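Local coordinates for periplasmic protein (Legionella pneumophila subsp. pneumophila, PDB 4FGQ), which is a calcium-dependent periplasmic protease of the bacterial transglutaminase-like cysteine proteinase family, at residues Q46-N55 against I92-V102. Residues are numbered along the deposited sequence; the frame is centred on the assembly and turned at random.
Sequences QLEKVNSFFN and IKYFTLVAVGV
Lys93 reaches from helix 86-100 to helix 43-55 and gives its ammonium group to two asparagines one helical turn apart: NZ donates to Asn51 OD1 at 2.7 Å and to Asn55 OD1 at 2.8 Å. NZ lies well off both carbonyl planes, meeting the Asn51 carbonyl at a wide C=O...N angle of 149° but that of Asn55 at 117°. Extended beyond CG, the lysine packs as a knob into the hole formed by Val50, Asn51, Phe54 and Asn55, its methylenes running alongside Phe54 in the opposite sense. The amide of Asn55 is held further by ND2 bonding to Asp138 O.

Ile92 covers one face of the Phe54 ring, with CG1 in a CH-pi contact 3.9 Å from the centroid; CG1 stands anti to the backbone N (chi1 -172°), which carries the branch over CE1 and CZ. Phe53 of the same helix as Phe54 puts its CD2 over the centre of the opposite face, and Trp31 of helix 22-38 meets Phe54 edge-to-face. Thr96 lies obliquely by the same ring, OG1 being 3.4 Å from Phe54 CE2; this hydroxyl donates to Ile92 O and also bonds Trp31 NE1.

Further along, Val50 CG2 meets Leu97 CD2 at 3.6 Å. Gln46 slides past Val100 and Val102, its OE1 3.4 Å from Val102 CG2, while NE2 bonds Leu38 O. The chain leaves the helix here through a Schellman motif at Gly101.

The two helices run roughly antiparallel and pack on strand 119-126 through Leu47, Lys93 and Leu97, consistent with the papain-like fold of clan CA; the Ile92 side chain lies about 6 Å from that of Asp88, a calcium ligand. Their largely apolar interface includes one buried ammonium, whose positive charge is probably stabilised by the two amide oxygens.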
ATOM      1  N   GLN A  46       3.817 -13.665   2.598  1.00 10.37           N
ATOM      2  CA  GLN A  46       2.985 -12.552   3.022  1.00  9.81           C
ATOM      3  C   GLN A  46       3.097 -11.414   2.023  1.00 11.96           C
ATOM      4  O   GLN A  46       2.079 -10.842   1.621  1.00 11.14           O
ATOM      5  CB  GLN A  46       3.383 -12.076   4.425  1.00  9.11           C
ATOM      6  CG  GLN A  46       3.161 -13.144   5.509  1.00  9.46           C
ATOM      7  CD  GLN A  46       3.679 -12.671   6.857  1.00 12.67           C
ATOM      8  OE1 GLN A  46       4.710 -12.005   6.925  1.00 13.94           O
ATOM      9  NE2 GLN A  46       2.958 -12.996   7.929  1.00 15.26           N
ATOM     10  N   LEU A  47       4.327 -11.084   1.624  1.00  8.75           N
ATOM     11  CA  LEU A  47       4.538 -10.020   0.631  1.00 10.56           C
ATOM     12  C   LEU A  47       3.860 -10.352  -0.695  1.00 10.69           C
ATOM     13  O   LEU A  47       3.135  -9.523  -1.288  1.00 10.76           O
ATOM     14  CB  LEU A  47       6.038  -9.794   0.405  1.00 10.06           C
ATOM     15  CG  LEU A  47       6.836  -9.241   1.591  1.00 10.96           C
ATOM     16  CD1 LEU A  47       8.341  -9.314   1.336  1.00 10.90           C
ATOM     17  CD2 LEU A  47       6.430  -7.797   1.842  1.00 10.46           C
ATOM     18  N   GLU A  48       4.078 -11.567  -1.165  1.00  8.79           N
ATOM     19  CA  GLU A  48       3.548 -11.979  -2.464  1.00 11.05           C
ATOM     20  C   GLU A  48       2.025 -11.975  -2.515  1.00 12.62           C
ATOM     21  O   GLU A  48       1.427 -11.495  -3.481  1.00 11.22           O
ATOM     22  CB  GLU A  48       4.083 -13.356  -2.837  1.00 12.22           C
ATOM     23  CG  GLU A  48       5.538 -13.349  -3.235  1.00 14.00           C
ATOM     24  CD  GLU A  48       6.051 -14.728  -3.578  1.00 24.51           C
ATOM     25  OE1 GLU A  48       5.318 -15.722  -3.340  1.00 25.57           O
ATOM     26  OE2 GLU A  48       7.196 -14.818  -4.076  1.00 23.93           O
ATOM     27  N   LYS A  49       1.399 -12.492  -1.472  1.00  9.80           N
ATOM     28  CA  LYS A  49      -0.052 -12.628  -1.487  1.00  9.41           C
ATOM     29  C   LYS A  49      -0.784 -11.313  -1.203  1.00 12.43           C
ATOM     30  O   LYS A  49      -1.844 -11.063  -1.773  1.00 10.25           O
ATOM     31  CB  LYS A  49      -0.501 -13.775  -0.569  1.00 12.99           C
ATOM     32  CG  LYS A  49      -0.086 -15.127  -1.118  1.00 12.82           C
ATOM     33  CD  LYS A  49      -0.592 -16.283  -0.261  1.00 17.20           C
ATOM     34  CE  LYS A  49      -0.128 -17.619  -0.842  1.00 20.50           C
ATOM     35  NZ  LYS A  49      -0.558 -18.798  -0.025  1.00 21.41           N
ATOM     36  N   VAL A  50      -0.225 -10.443  -0.362  1.00 10.80           N
ATOM     37  CA  VAL A  50      -0.823  -9.120  -0.207  1.00  9.60           C
ATOM     38  C   VAL A  50      -0.680  -8.362  -1.524  1.00 11.61           C
ATOM     39  O   VAL A  50      -1.623  -7.706  -2.003  1.00 10.57           O
ATOM     40  CB  VAL A  50      -0.182  -8.336   0.955  1.00 10.43           C
ATOM     41  CG1 VAL A  50      -0.714  -6.887   0.985  1.00 11.80           C
ATOM     42  CG2 VAL A  50      -0.491  -9.038   2.263  1.00 12.15           C
ATOM     43  N   ASN A  51       0.492  -8.479  -2.136  1.00 12.02           N
ATOM     44  CA  ASN A  51       0.735  -7.809  -3.422  1.00 11.01           C
ATOM     45  C   ASN A  51      -0.260  -8.269  -4.493  1.00 12.25           C
ATOM     46  O   ASN A  51      -0.928  -7.445  -5.128  1.00 11.42           O
ATOM     47  CB  ASN A  51       2.175  -8.058  -3.881  1.00 10.07           C
ATOM     48  CG  ASN A  51       2.649  -7.054  -4.911  1.00 12.65           C
ATOM     49  OD1 ASN A  51       2.421  -5.842  -4.778  1.00 14.11           O
ATOM     50  ND2 ASN A  51       3.330  -7.556  -5.949  1.00 11.26           N
ATOM     51  N   SER A  52      -0.372  -9.580  -4.679  1.00  9.11           N
ATOM     52  CA  SER A  52      -1.231 -10.134  -5.732  1.00 11.11           C
ATOM     53  C   SER A  52      -2.721  -9.930  -5.453  1.00 10.10           C
ATOM     54  O   SER A  52      -3.515  -9.702  -6.385  1.00 12.71           O
ATOM     55  CB  SER A  52      -0.897 -11.610  -5.990  1.00 12.65           C
ATOM     56  OG  SER A  52      -1.217 -12.442  -4.877  1.00 11.24           O
ATOM     57  N   PHE A  53      -3.109  -9.992  -4.177  1.00  8.95           N
ATOM     58  CA  PHE A  53      -4.507  -9.765  -3.811  1.00 11.52           C
ATOM     59  C   PHE A  53      -4.930  -8.376  -4.245  1.00  9.10           C
ATOM     60  O   PHE A  53      -5.955  -8.212  -4.905  1.00 12.78           O
ATOM     61  CB  PHE A  53      -4.728  -9.905  -2.295  1.00 10.06           C
ATOM     62  CG  PHE A  53      -6.170  -9.706  -1.877  1.00 13.78           C
ATOM     63  CD1 PHE A  53      -7.080 -10.740  -1.968  1.00 18.61           C
ATOM     64  CD2 PHE A  53      -6.603  -8.481  -1.387  1.00 12.54           C
ATOM     65  CE1 PHE A  53      -8.411 -10.554  -1.584  1.00 19.79           C
ATOM     66  CE2 PHE A  53      -7.924  -8.288  -1.009  1.00 15.16           C
ATOM     67  CZ  PHE A  53      -8.829  -9.325  -1.105  1.00 15.30           C
ATOM     68  N   PHE A  54      -4.150  -7.374  -3.866  1.00  7.65           N
ATOM     69  CA  PHE A  54      -4.559  -6.009  -4.198  1.00  9.12           C
ATOM     70  C   PHE A  54      -4.327  -5.642  -5.647  1.00 11.06           C
ATOM     71  O   PHE A  54      -5.014  -4.769  -6.167  1.00 12.66           O
ATOM     72  CB  PHE A  54      -3.945  -5.007  -3.215  1.00 10.14           C
ATOM     73  CG  PHE A  54      -4.596  -5.074  -1.874  1.00 10.59           C
ATOM     74  CD1 PHE A  54      -5.939  -4.769  -1.752  1.00 13.33           C
ATOM     75  CD2 PHE A  54      -3.912  -5.545  -0.763  1.00 13.62           C
ATOM     76  CE1 PHE A  54      -6.590  -4.868  -0.536  1.00 14.28           C
ATOM     77  CE2 PHE A  54      -4.563  -5.642   0.469  1.00 14.70           C
ATOM     78  CZ  PHE A  54      -5.903  -5.301   0.576  1.00 16.03           C
ATOM     79  N   ASN A  55      -3.405  -6.329  -6.321  1.00  9.76           N
ATOM     80  CA  ASN A  55      -3.129  -5.963  -7.713  1.00 14.21           C
ATOM     81  C   ASN A  55      -4.261  -6.269  -8.679  1.00 16.46           C
ATOM     82  O   ASN A  55      -4.249  -5.783  -9.812  1.00 19.20           O
ATOM     83  CB  ASN A  55      -1.808  -6.549  -8.213  1.00 12.23           C
ATOM     84  CG  ASN A  55      -0.629  -5.701  -7.818  1.00 13.18           C
ATOM     85  OD1 ASN A  55      -0.801  -4.545  -7.421  1.00 14.69           O
ATOM     86  ND2 ASN A  55       0.576  -6.261  -7.905  1.00 13.75           N
ATOM     87  N   ILE A  92      -2.867   0.582   0.921  1.00 11.93           N
ATOM     88  CA  ILE A  92      -3.585  -0.565   1.464  1.00 10.48           C
ATOM     89  C   ILE A  92      -2.671  -1.786   1.612  1.00 11.78           C
ATOM     90  O   ILE A  92      -2.810  -2.557   2.566  1.00 11.15           O
ATOM     91  CB  ILE A  92      -4.919  -0.876   0.716  1.00 14.41           C
ATOM     92  CG1 ILE A  92      -5.690  -1.967   1.464  1.00 14.10           C
ATOM     93  CG2 ILE A  92      -4.662  -1.283  -0.727  1.00 12.06           C
ATOM     94  CD1 ILE A  92      -7.181  -2.006   1.141  1.00 12.38           C
ATOM     95  N   LYS A  93      -1.714  -1.948   0.700  1.00 10.89           N
ATOM     96  CA  LYS A  93      -0.742  -3.029   0.846  1.00 10.47           C
ATOM     97  C   LYS A  93       0.059  -2.859   2.130  1.00 13.07           C
ATOM     98  O   LYS A  93       0.302  -3.832   2.851  1.00 11.00           O
ATOM     99  CB  LYS A  93       0.199  -3.083  -0.357  1.00 13.18           C
ATOM    100  CG  LYS A  93      -0.451  -3.642  -1.623  1.00 12.09           C
ATOM    101  CD  LYS A  93       0.516  -3.551  -2.798  1.00 11.88           C
ATOM    102  CE  LYS A  93      -0.192  -3.829  -4.131  1.00 11.31           C
ATOM    103  NZ  LYS A  93       0.784  -3.702  -5.266  1.00 10.94           N
ATOM    104  N   TYR A  94       0.475  -1.623   2.395  1.00 11.39           N
ATOM    105  CA  TYR A  94       1.235  -1.303   3.599  1.00 11.98           C
ATOM    106  C   TYR A  94       0.448  -1.678   4.858  1.00 11.08           C
ATOM    107  O   TYR A  94       0.929  -2.444   5.691  1.00 11.70           O
ATOM    108  CB  TYR A  94       1.623   0.184   3.627  1.00 12.09           C
ATOM    109  CG  TYR A  94       2.096   0.646   4.995  1.00 12.04           C
ATOM    110  CD1 TYR A  94       3.375   0.345   5.452  1.00 12.33           C
ATOM    111  CD2 TYR A  94       1.248   1.357   5.836  1.00 15.84           C
ATOM    112  CE1 TYR A  94       3.805   0.771   6.728  1.00 13.62           C
ATOM    113  CE2 TYR A  94       1.652   1.766   7.093  1.00 16.82           C
ATOM    114  CZ  TYR A  94       2.927   1.471   7.536  1.00 15.70           C
ATOM    115  OH  TYR A  94       3.307   1.892   8.790  1.00 16.54           O
ATOM    116  N   PHE A  95      -0.761  -1.149   5.002  1.00 12.75           N
ATOM    117  CA  PHE A  95      -1.523  -1.410   6.224  1.00 14.13           C
ATOM    118  C   PHE A  95      -1.853  -2.888   6.387  1.00 13.66           C
ATOM    119  O   PHE A  95      -1.870  -3.420   7.503  1.00 13.36           O
ATOM    120  CB  PHE A  95      -2.782  -0.538   6.295  1.00 14.53           C
ATOM    121  CG  PHE A  95      -2.504   0.860   6.752  1.00 14.08           C
ATOM    122  CD1 PHE A  95      -2.101   1.102   8.062  1.00 17.20           C
ATOM    123  CD2 PHE A  95      -2.623   1.932   5.876  1.00 14.15           C
ATOM    124  CE1 PHE A  95      -1.833   2.395   8.502  1.00 15.03           C
ATOM    125  CE2 PHE A  95      -2.357   3.230   6.304  1.00 15.96           C
ATOM    126  CZ  PHE A  95      -1.959   3.464   7.618  1.00 15.66           C
ATOM    127  N   THR A  96      -2.081  -3.567   5.275  1.00 11.23           N
ATOM    128  CA  THR A  96      -2.445  -4.975   5.336  1.00 10.91           C
ATOM    129  C   THR A  96      -1.242  -5.812   5.766  1.00 14.51           C
ATOM    130  O   THR A  96      -1.374  -6.721   6.584  1.00 12.89           O
ATOM    131  CB  THR A  96      -2.984  -5.461   3.990  1.00 11.15           C
ATOM    132  OG1 THR A  96      -4.147  -4.696   3.659  1.00 12.95           O
ATOM    133  CG2 THR A  96      -3.381  -6.932   4.061  1.00 11.84           C
ATOM    134  N   LEU A  97      -0.062  -5.478   5.242  1.00 10.74           N
ATOM    135  CA  LEU A  97       1.159  -6.187   5.644  1.00 12.67           C
ATOM    136  C   LEU A  97       1.478  -5.979   7.120  1.00 14.12           C
ATOM    137  O   LEU A  97       1.903  -6.915   7.799  1.00 12.81           O
ATOM    138  CB  LEU A  97       2.341  -5.805   4.747  1.00 12.14           C
ATOM    139  CG  LEU A  97       2.255  -6.555   3.404  1.00 11.90           C
ATOM    140  CD1 LEU A  97       3.077  -5.838   2.337  1.00 11.19           C
ATOM    141  CD2 LEU A  97       2.738  -8.019   3.567  1.00 10.00           C
ATOM    142  N   VAL A  98       1.273  -4.768   7.624  1.00 11.80           N
ATOM    143  CA  VAL A  98       1.451  -4.514   9.056  1.00 13.77           C
ATOM    144  C   VAL A  98       0.472  -5.386   9.847  1.00 13.76           C
ATOM    145  O   VAL A  98       0.836  -6.001  10.853  1.00 16.28           O
ATOM    146  CB  VAL A  98       1.281  -3.014   9.390  1.00 14.96           C
ATOM    147  CG1 VAL A  98       1.209  -2.802  10.903  1.00 18.91           C
ATOM    148  CG2 VAL A  98       2.423  -2.202   8.764  1.00 12.46           C
ATOM    149  N   ALA A  99      -0.761  -5.486   9.354  1.00 13.32           N
ATOM    150  CA  ALA A  99      -1.788  -6.291  10.016  1.00 12.43           C
ATOM    151  C   ALA A  99      -1.456  -7.783  10.095  1.00 14.00           C
ATOM    152  O   ALA A  99      -1.873  -8.456  11.042  1.00 16.47           O
ATOM    153  CB  ALA A  99      -3.160  -6.091   9.343  1.00 13.07           C
ATOM    154  N   VAL A 100      -0.727  -8.316   9.111  1.00 12.44           N
ATOM    155  CA  VAL A 100      -0.442  -9.751   9.125  1.00 13.97           C
ATOM    156  C   VAL A 100       0.843 -10.047   9.880  1.00 14.77           C
ATOM    157  O   VAL A 100       1.182 -11.212  10.116  1.00 17.99           O
ATOM    158  CB  VAL A 100      -0.409 -10.409   7.714  1.00 17.26           C
ATOM    159  CG1 VAL A 100      -1.683 -10.094   6.925  1.00 18.53           C
ATOM    160  CG2 VAL A 100       0.806  -9.978   6.948  1.00 18.81           C
ATOM    161  N   GLY A 101       1.557  -8.992  10.261  1.00 13.70           N
ATOM    162  CA  GLY A 101       2.723  -9.161  11.106  1.00 13.62           C
ATOM    163  C   GLY A 101       4.078  -8.768  10.553  1.00 13.90           C
ATOM    164  O   GLY A 101       5.074  -8.929  11.247  1.00 14.70           O
ATOM    165  N   VAL A 102       4.143  -8.257   9.326  1.00 14.49           N
ATOM    166  CA  VAL A 102       5.405  -7.687   8.864  1.00 12.69           C
ATOM    167  C   VAL A 102       5.668  -6.416   9.675  1.00 13.97           C
ATOM    168  O   VAL A 102       4.803  -5.537   9.733  1.00 16.91           O
ATOM    169  CB  VAL A 102       5.355  -7.346   7.364  1.00 13.63           C
ATOM    170  CG1 VAL A 102       6.671  -6.727   6.921  1.00 18.57           C
ATOM    171  CG2 VAL A 102       5.045  -8.599   6.551  1.00 12.17           C
TER